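PDB 2V8T: manganese-containing pseudocatalase from Thermus thermophilus, which probably breaks down hydrogen peroxide to water and oxygen as a catalase, using a pair of manganese ions bound in each subunit. Local coordinates for residues F34-Y43 / N151-K162. Numbering follows the deposited sequence.
Sequences FGEMSTLMNY and NFFLEVAARTHK. With MN (manganese (II) ion), chain C; MN (manganese (II) ion), chain D.
K162 NZ makes a salt bridge to E36 OE2 at 2.9 Å, approaching from above the carboxylate plane; lysine suits the place because its long chain brings a cationic end to the metal ligand. Y43 OH donates to E155 OE2 at 2.7 Å, on the anti side and tilted somewhat out of the carboxylate plane, which probably steadies one of the two oxygens that hold the manganese. A phenylalanine in place of Y43 would probably leave that oxygen without its hydrogen-bond donor and the carboxylate less firmly oriented.

E36 chelates the chain C manganese and E155 the chain D manganese, and a water 2.1 Å from the first ion and 2.2 Å from the second bridges the pair. Glutamate suits both places because its carboxylate can grip an ion with both oxygens, and a bend at chi2 (-74° in each) turns that group to the metal. E70 bridges the ions, while H73 adds a ligand to the chain C ion and H188 to the chain D ion.

Helices 36-49 and 144-166 belong to the four-helix bundle of the ferritin-like fold, in which these two segments run antiparallel (166°), their axes 10.6 Å apart at closest approach. L154 packs knobs-into-holes among S38, T39, N42 and Y43, and its branched tip serves two neighbours: CD1 lies 3.7 Å from T39 CG2, while CD2 meets the edge of the F34 ring. The small A157 lets that ring settle over its CB in a CH-pi contact, 3.8 Å from the centroid. F34 turns its edge toward the H161 face in an offset T-shaped pair, planes at 83°, and F153 joins the aromatic cluster, reaching on to F139 and H150 of a second subunit.

Where F34 leads into the helix, its carbonyl O accepts from a water that in turn accepts from K162 NZ, tying the loop to the opposing helix.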
loop_
_atom_site.group_PDB
_atom_site.type_symbol
_atom_site.label_atom_id
_atom_site.label_comp_id
_atom_site.label_asym_id
_atom_site.label_seq_id
_atom_site.Cartn_x
_atom_site.Cartn_y
_atom_site.Cartn_z
ATOM N N PHE A 34 -6.696 2.096 14.660
ATOM C CA PHE A 34 -7.660 2.495 15.678
ATOM C C PHE A 34 -7.195 3.766 16.420
ATOM O O PHE A 34 -7.591 4.030 17.563
ATOM C CB PHE A 34 -7.971 1.348 16.641
ATOM C CG PHE A 34 -8.601 0.216 15.916
ATOM C CD1 PHE A 34 -9.898 0.294 15.504
ATOM C CD2 PHE A 34 -7.937 -0.937 15.623
ATOM C CE1 PHE A 34 -10.510 -0.723 14.823
ATOM C CE2 PHE A 34 -8.540 -1.978 14.945
ATOM C CZ PHE A 34 -9.822 -1.867 14.526
ATOM N N GLY A 35 -6.387 4.566 15.759
ATOM C CA GLY A 35 -5.982 5.843 16.292
ATOM C C GLY A 35 -7.037 6.922 16.058
ATOM O O GLY A 35 -8.085 6.735 15.452
ATOM N N GLU A 36 -6.691 8.109 16.545
ATOM C CA GLU A 36 -7.616 9.249 16.506
ATOM C C GLU A 36 -7.877 9.697 15.095
ATOM O O GLU A 36 -8.956 10.240 14.799
ATOM C CB GLU A 36 -7.062 10.384 17.370
ATOM C CG GLU A 36 -7.126 10.041 18.869
ATOM C CD GLU A 36 -8.497 10.094 19.437
ATOM O OE1 GLU A 36 -9.444 10.527 18.751
ATOM O OE2 GLU A 36 -8.721 9.685 20.627
ATOM N N MET A 37 -6.933 9.522 14.157
ATOM C CA MET A 37 -7.248 9.807 12.757
ATOM C C MET A 37 -8.431 8.982 12.279
ATOM O O MET A 37 -9.225 9.446 11.469
ATOM C CB MET A 37 -6.052 9.561 11.836
ATOM C CG MET A 37 -4.991 10.558 11.887
ATOM S SD MET A 37 -5.459 12.110 11.025
ATOM C CE MET A 37 -5.413 11.603 9.302
ATOM N N SER A 38 -8.489 7.721 12.703
ATOM C CA SER A 38 -9.565 6.855 12.272
ATOM C C SER A 38 -10.900 7.248 12.872
ATOM O O SER A 38 -11.896 7.295 12.138
ATOM C CB SER A 38 -9.268 5.401 12.580
ATOM O OG SER A 38 -8.205 4.995 11.738
ATOM N N THR A 39 -10.974 7.488 14.161
ATOM C CA THR A 39 -12.274 7.913 14.720
ATOM C C THR A 39 -12.697 9.243 14.113
ATOM O O THR A 39 -13.840 9.389 13.656
ATOM C CB THR A 39 -12.241 7.884 16.236
ATOM O OG1 THR A 39 -11.141 8.676 16.640
ATOM C CG2 THR A 39 -12.128 6.471 16.762
ATOM N N LEU A 40 -11.766 10.193 14.009
ATOM C CA LEU A 40 -12.046 11.458 13.341
ATOM C C LEU A 40 -12.636 11.231 11.977
ATOM O O LEU A 40 -13.699 11.782 11.624
ATOM C CB LEU A 40 -10.765 12.268 13.219
ATOM C CG LEU A 40 -10.858 13.479 12.310
ATOM C CD1 LEU A 40 -11.893 14.481 12.781
ATOM C CD2 LEU A 40 -9.466 14.122 12.176
ATOM N N MET A 41 -11.916 10.509 11.097
ATOM C CA MET A 41 -12.319 10.490 9.706
ATOM C C MET A 41 -13.555 9.627 9.486
ATOM O O MET A 41 -14.368 9.917 8.591
ATOM C CB MET A 41 -11.136 10.026 8.861
ATOM C CG MET A 41 -9.973 11.055 8.833
ATOM S SD MET A 41 -10.344 12.455 7.704
ATOM C CE MET A 41 -9.285 13.791 8.304
ATOM N N ASN A 42 -13.732 8.566 10.289
ATOM C CA ASN A 42 -14.974 7.827 10.233
ATOM C C ASN A 42 -16.178 8.761 10.483
ATOM O O ASN A 42 -17.128 8.778 9.721
ATOM C CB ASN A 42 -14.993 6.678 11.283
ATOM C CG ASN A 42 -14.413 5.415 10.675
ATOM O OD1 ASN A 42 -15.133 4.691 10.023
ATOM N ND2 ASN A 42 -13.119 5.176 10.856
ATOM N N TYR A 43 -16.105 9.487 11.609
ATOM C CA TYR A 43 -17.296 10.295 11.962
ATOM C C TYR A 43 -17.426 11.474 11.028
ATOM O O TYR A 43 -18.558 11.892 10.702
ATOM C CB TYR A 43 -17.218 10.710 13.411
ATOM C CG TYR A 43 -16.954 9.579 14.359
ATOM C CD1 TYR A 43 -17.264 8.232 14.095
ATOM C CD2 TYR A 43 -16.332 9.845 15.579
ATOM C CE1 TYR A 43 -16.892 7.225 14.950
ATOM C CE2 TYR A 43 -15.986 8.851 16.476
ATOM C CZ TYR A 43 -16.260 7.514 16.137
ATOM O OH TYR A 43 -15.895 6.482 16.949
ATOM N N ASN A 151 -19.193 2.115 14.882
ATOM C CA ASN A 151 -18.592 3.170 15.702
ATOM C C ASN A 151 -18.459 2.760 17.173
ATOM O O ASN A 151 -17.490 3.115 17.841
ATOM C CB ASN A 151 -19.406 4.435 15.627
ATOM C CG ASN A 151 -19.404 5.047 14.215
ATOM O OD1 ASN A 151 -18.614 4.656 13.345
ATOM N ND2 ASN A 151 -20.277 6.038 14.020
ATOM N N PHE A 152 -19.433 2.003 17.661
ATOM C CA PHE A 152 -19.339 1.460 19.037
ATOM C C PHE A 152 -18.100 0.576 19.150
ATOM O O PHE A 152 -17.286 0.711 20.060
ATOM C CB PHE A 152 -20.641 0.708 19.330
ATOM C CG PHE A 152 -20.685 0.113 20.718
ATOM C CD1 PHE A 152 -21.096 0.857 21.808
ATOM C CD2 PHE A 152 -20.306 -1.200 20.930
ATOM C CE1 PHE A 152 -21.147 0.307 23.079
ATOM C CE2 PHE A 152 -20.349 -1.760 22.204
ATOM C CZ PHE A 152 -20.788 -1.004 23.261
ATOM N N PHE A 153 -17.972 -0.361 18.180
ATOM C CA PHE A 153 -16.764 -1.211 18.111
ATOM C C PHE A 153 -15.492 -0.367 18.020
ATOM O O PHE A 153 -14.514 -0.615 18.715
ATOM C CB PHE A 153 -16.887 -2.166 16.923
ATOM C CG PHE A 153 -15.582 -2.824 16.599
ATOM C CD1 PHE A 153 -15.031 -3.787 17.451
ATOM C CD2 PHE A 153 -14.841 -2.435 15.507
ATOM C CE1 PHE A 153 -13.765 -4.300 17.221
ATOM C CE2 PHE A 153 -13.580 -3.017 15.272
ATOM C CZ PHE A 153 -13.052 -3.940 16.170
ATOM N N LEU A 154 -15.501 0.642 17.127
ATOM C CA LEU A 154 -14.307 1.451 16.895
ATOM C C LEU A 154 -13.852 2.079 18.203
ATOM O O LEU A 154 -12.655 2.128 18.505
ATOM C CB LEU A 154 -14.550 2.575 15.907
ATOM C CG LEU A 154 -13.522 2.998 14.871
ATOM C CD1 LEU A 154 -13.952 4.401 14.291
ATOM C CD2 LEU A 154 -12.073 2.773 15.269
ATOM N N GLU A 155 -14.777 2.644 18.993
ATOM C CA GLU A 155 -14.390 3.263 20.220
ATOM C C GLU A 155 -13.777 2.300 21.209
ATOM O O GLU A 155 -12.815 2.645 21.902
ATOM C CB GLU A 155 -15.560 4.043 20.875
ATOM C CG GLU A 155 -15.953 5.286 20.097
ATOM C CD GLU A 155 -15.002 6.470 20.203
ATOM O OE1 GLU A 155 -14.287 6.633 21.214
ATOM O OE2 GLU A 155 -15.051 7.373 19.306
ATOM N N VAL A 156 -14.339 1.089 21.347
ATOM C CA VAL A 156 -13.765 0.150 22.321
ATOM C C VAL A 156 -12.458 -0.481 21.803
ATOM O O VAL A 156 -11.580 -0.793 22.617
ATOM C CB VAL A 156 -14.790 -0.858 22.840
ATOM C CG1 VAL A 156 -15.869 -0.140 23.641
ATOM C CG2 VAL A 156 -15.394 -1.741 21.761
ATOM N N ALA A 157 -12.310 -0.651 20.494
ATOM C CA ALA A 157 -11.025 -1.089 19.936
ATOM C C ALA A 157 -9.954 0.006 20.176
ATOM O O ALA A 157 -8.837 -0.278 20.611
ATOM C CB ALA A 157 -11.177 -1.397 18.456
ATOM N N ALA A 158 -10.326 1.258 19.916
ATOM C CA ALA A 158 -9.417 2.380 20.178
ATOM C C ALA A 158 -9.045 2.437 21.653
ATOM O O ALA A 158 -7.894 2.691 22.004
ATOM C CB ALA A 158 -10.052 3.687 19.729
ATOM N N ARG A 159 -10.015 2.211 22.536
ATOM C CA ARG A 159 -9.747 2.186 23.971
ATOM C C ARG A 159 -8.723 1.115 24.318
ATOM O O ARG A 159 -7.817 1.318 25.124
ATOM C CB ARG A 159 -11.032 1.928 24.751
ATOM C CG ARG A 159 -10.839 2.021 26.251
ATOM C CD ARG A 159 -11.894 1.320 27.005
ATOM N NE ARG A 159 -11.770 1.550 28.444
ATOM C CZ ARG A 159 -11.879 0.613 29.367
ATOM N NH1 ARG A 159 -12.140 -0.638 29.055
ATOM N NH2 ARG A 159 -11.670 0.916 30.641
ATOM N N THR A 160 -8.887 -0.071 23.717
ATOM C CA THR A 160 -7.989 -1.180 23.968
ATOM C C THR A 160 -6.545 -0.795 23.583
ATOM O O THR A 160 -5.591 -1.072 24.311
ATOM C CB THR A 160 -8.477 -2.440 23.189
ATOM O OG1 THR A 160 -9.780 -2.758 23.643
ATOM C CG2 THR A 160 -7.590 -3.597 23.456
ATOM N N HIS A 161 -6.383 -0.149 22.415
ATOM C CA HIS A 161 -5.064 0.312 22.009
ATOM C C HIS A 161 -4.510 1.348 22.985
ATOM O O HIS A 161 -3.325 1.327 23.323
ATOM C CB HIS A 161 -5.055 0.846 20.585
ATOM C CG HIS A 161 -5.184 -0.216 19.545
ATOM N ND1 HIS A 161 -5.720 -1.472 19.681
ATOM C CD2 HIS A 161 -4.724 -0.083 18.292
ATOM C CE1 HIS A 161 -5.585 -2.068 18.449
ATOM N NE2 HIS A 161 -4.946 -1.230 17.657
ATOM N N LYS A 162 -5.354 2.288 23.420
ATOM C CA LYS A 162 -4.889 3.293 24.391
ATOM C C LYS A 162 -4.402 2.640 25.674
ATOM O O LYS A 162 -3.384 3.041 26.222
ATOM C CB LYS A 162 -5.953 4.371 24.641
ATOM C CG LYS A 162 -6.195 5.258 23.416
ATOM C CD LYS A 162 -6.653 6.639 23.731
ATOM C CE LYS A 162 -6.866 7.519 22.511
ATOM N NZ LYS A 162 -7.950 7.066 21.564
HETATM MN MN MN C . -10.861 10.426 20.388
HETATM MN MN MN D . -13.759 8.835 20.335
HETATM O O HOH W 1 -6.685 4.732 20.177
HETATM O O HOH W 2 -8.705 6.760 18.668
HETATM O O HOH W 3 -6.603 5.828 19.899
HETATM O O HOH W 4 -11.774 8.828 19.434
HETATM O O HOH W 5 -10.249 9.368 22.257
#